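Local coordinates for protein putative dioxygenase (1H-3-hydroxy-4-oxoquinaldine 2,4-dioxygenase) (Mycobacteroides abscessus subsp. abscessus, PDB 6RA3) that cleaves the ring of the Pseudomonas quinolone signal PQS with molecular oxygen, releasing N-octanoylanthranilate and carbon monoxide, at residues N8-A13 / C55-G60. Sequence-based numbering, arbitrary orientation.
Sequences NGVQIA and CWRGHG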
loop_
_atom_site.group_PDB
_atom_site.type_symbol
_atom_site.label_atom_id
_atom_site.label_comp_id
_atom_site.label_asym_id
_atom_site.label_seq_id
_atom_site.Cartn_x
_atom_site.Cartn_y
_atom_site.Cartn_z
ATOM N N ASN A 8 -9.240 -4.199 19.982
ATOM C CA ASN A 8 -10.156 -3.392 20.789
ATOM C C ASN A 8 -11.152 -2.693 19.866
ATOM O O ASN A 8 -11.496 -1.520 20.056
ATOM C CB ASN A 8 -9.415 -2.364 21.663
ATOM C CG ASN A 8 -8.374 -2.999 22.638
ATOM O OD1 ASN A 8 -8.612 -4.033 23.256
ATOM N ND2 ASN A 8 -7.222 -2.355 22.756
ATOM N N GLY A 9 -11.610 -3.428 18.852
ATOM C CA GLY A 9 -12.617 -2.956 17.916
ATOM C C GLY A 9 -12.212 -1.806 17.017
ATOM O O GLY A 9 -13.083 -1.248 16.330
ATOM N N VAL A 10 -10.942 -1.392 17.043
ATOM C CA VAL A 10 -10.426 -0.359 16.152
ATOM C C VAL A 10 -9.335 -0.946 15.248
ATOM O O VAL A 10 -8.790 -2.023 15.500
ATOM C CB VAL A 10 -9.904 0.891 16.897
ATOM C CG1 VAL A 10 -10.954 1.407 17.829
ATOM C CG2 VAL A 10 -8.564 0.629 17.665
ATOM N N GLN A 11 -9.016 -0.207 14.189
ATOM C CA GLN A 11 -8.085 -0.675 13.163
ATOM C C GLN A 11 -6.675 -0.191 13.464
ATOM O O GLN A 11 -6.405 1.018 13.459
ATOM C CB GLN A 11 -8.484 -0.219 11.758
ATOM C CG GLN A 11 -7.578 -0.900 10.697
ATOM C CD GLN A 11 -8.107 -0.851 9.297
ATOM O OE1 GLN A 11 -8.766 -1.777 8.817
ATOM N NE2 GLN A 11 -7.779 0.205 8.614
ATOM N N ILE A 12 -5.771 -1.144 13.685
ATOM C CA ILE A 12 -4.369 -0.883 14.017
ATOM C C ILE A 12 -3.510 -1.324 12.839
ATOM O O ILE A 12 -3.386 -2.523 12.581
ATOM C CB ILE A 12 -3.949 -1.633 15.299
ATOM C CG1 ILE A 12 -4.893 -1.274 16.451
ATOM C CG2 ILE A 12 -2.474 -1.357 15.642
ATOM C CD1 ILE A 12 -4.894 0.246 16.810
ATOM N N ALA A 13 -2.877 -0.375 12.173
ATOM C CA ALA A 13 -1.924 -0.676 11.127
ATOM C C ALA A 13 -0.558 -0.983 11.717
ATOM O O ALA A 13 -0.147 -0.414 12.733
ATOM C CB ALA A 13 -1.781 0.485 10.174
ATOM N N CYS A 55 1.224 1.519 14.403
ATOM C CA CYS A 55 0.522 2.780 14.220
ATOM C C CYS A 55 -0.521 2.920 15.320
ATOM O O CYS A 55 -1.100 1.930 15.758
ATOM C CB CYS A 55 -0.173 2.829 12.852
ATOM S SG CYS A 55 0.879 2.954 11.405
ATOM N N TRP A 56 -0.737 4.155 15.787
ATOM C CA TRP A 56 -1.858 4.424 16.682
ATOM C C TRP A 56 -3.191 4.290 15.937
ATOM O O TRP A 56 -3.265 4.427 14.713
ATOM C CB TRP A 56 -1.751 5.837 17.265
ATOM C CG TRP A 56 -0.436 6.155 17.869
ATOM C CD1 TRP A 56 0.416 7.165 17.509
ATOM C CD2 TRP A 56 0.196 5.455 18.946
ATOM N NE1 TRP A 56 1.533 7.136 18.305
ATOM C CE2 TRP A 56 1.422 6.090 19.190
ATOM C CE3 TRP A 56 -0.167 4.351 19.731
ATOM C CZ2 TRP A 56 2.299 5.656 20.188
ATOM C CZ3 TRP A 56 0.711 3.918 20.709
ATOM C CH2 TRP A 56 1.915 4.586 20.944
ATOM N N ARG A 57 -4.240 3.997 16.694
ATOM C CA ARG A 57 -5.594 4.067 16.161
ATOM C C ARG A 57 -5.819 5.427 15.511
ATOM O O ARG A 57 -5.261 6.437 15.933
ATOM C CB ARG A 57 -6.630 3.768 17.263
ATOM C CG ARG A 57 -6.887 4.870 18.292
ATOM C CD ARG A 57 -8.066 4.529 19.184
ATOM N NE ARG A 57 -7.957 3.255 19.880
ATOM C CZ ARG A 57 -8.900 2.775 20.677
ATOM N NH1 ARG A 57 -10.028 3.454 20.861
ATOM N NH2 ARG A 57 -8.731 1.617 21.289
ATOM N N GLY A 58 -6.550 5.426 14.395
ATOM C CA GLY A 58 -6.764 6.645 13.642
ATOM C C GLY A 58 -5.573 7.156 12.855
ATOM O O GLY A 58 -5.692 8.192 12.188
ATOM N N HIS A 59 -4.424 6.475 12.911
ATOM C CA HIS A 59 -3.218 6.910 12.219
ATOM C C HIS A 59 -2.852 6.028 11.032
ATOM O O HIS A 59 -1.888 6.345 10.316
ATOM C CB HIS A 59 -2.015 6.932 13.191
ATOM C CG HIS A 59 -2.053 8.050 14.183
ATOM N ND1 HIS A 59 -2.994 8.122 15.186
ATOM C CD2 HIS A 59 -1.290 9.157 14.302
ATOM C CE1 HIS A 59 -2.784 9.211 15.906
ATOM N NE2 HIS A 59 -1.757 9.854 15.389
ATOM N N GLY A 60 -3.563 4.933 10.826
ATOM C CA GLY A 60 -3.283 4.034 9.724
ATOM C C GLY A 60 -3.740 4.612 8.397
ATOM O O GLY A 60 -4.043 5.805 8.293
HETATM O O HOH W 1 -7.628 3.233 13.254
HETATM O O HOH W 2 -3.908 2.337 12.839
#
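The side chains of Arg57 and Val10 cross at about a right angle, the arginine running toward Asn8. Arg57 CB rests over the gap between two methyls, 3.7 Å from Val10 CG2 and a little farther from Ile12 CD1. CG lies between the backbone N and the carbonyl carbon (chi1 75°), and a bend at chi3 turns the guanidinium against the valine. Arg57 NE comes 3.5 Å from Val10 CG2, while Val10 CG1 stands over the centre of one guanidinium face, 3.7 Å above the plane. At the tip, Arg57 NH2 comes 4.1 Å from Asn8 CB, which sits oblique to the guanidinium plane. NH2 also forms a salt bridge with Asp77 of helix 71-84; Asn8 ND2 hydrogen-bonds to the same OD2, so one aspartate ties both segments to that helix.

In this alpha/beta-hydrolase fold, 8-13 runs into strand 10-17, which pairs antiparallel with strand 51-54. Just past the latter, in the loop that follows, Cys55 N still donates to Ala13 O at 2.9 Å (N-H...O angle 153°). Beside that bond, Ala13 CB packs on Cys55 SG and on Gly60 CA.

Beyond that single bond, water joins the two segments. One molecule takes a hydrogen from Ala13 N and gives to both Gln11 O and Trp56 O; a second accepts from Gly58 N and sits unusually close to Gln11 O, a less certain link. The side chain of Trp56 lies about 8 Å from that of His97, which probably binds substrate. Trp56 to His59 form a type II turn with Gly58 at positive phi, closed by His59 N to Trp56 O at 3.0 Å. His59 ND1 adds a bond to Arg57 O at 2.9 Å, the oxygen in the ring plane but ND1 above the carbonyl plane, and one ring face meets Trp56 CD1.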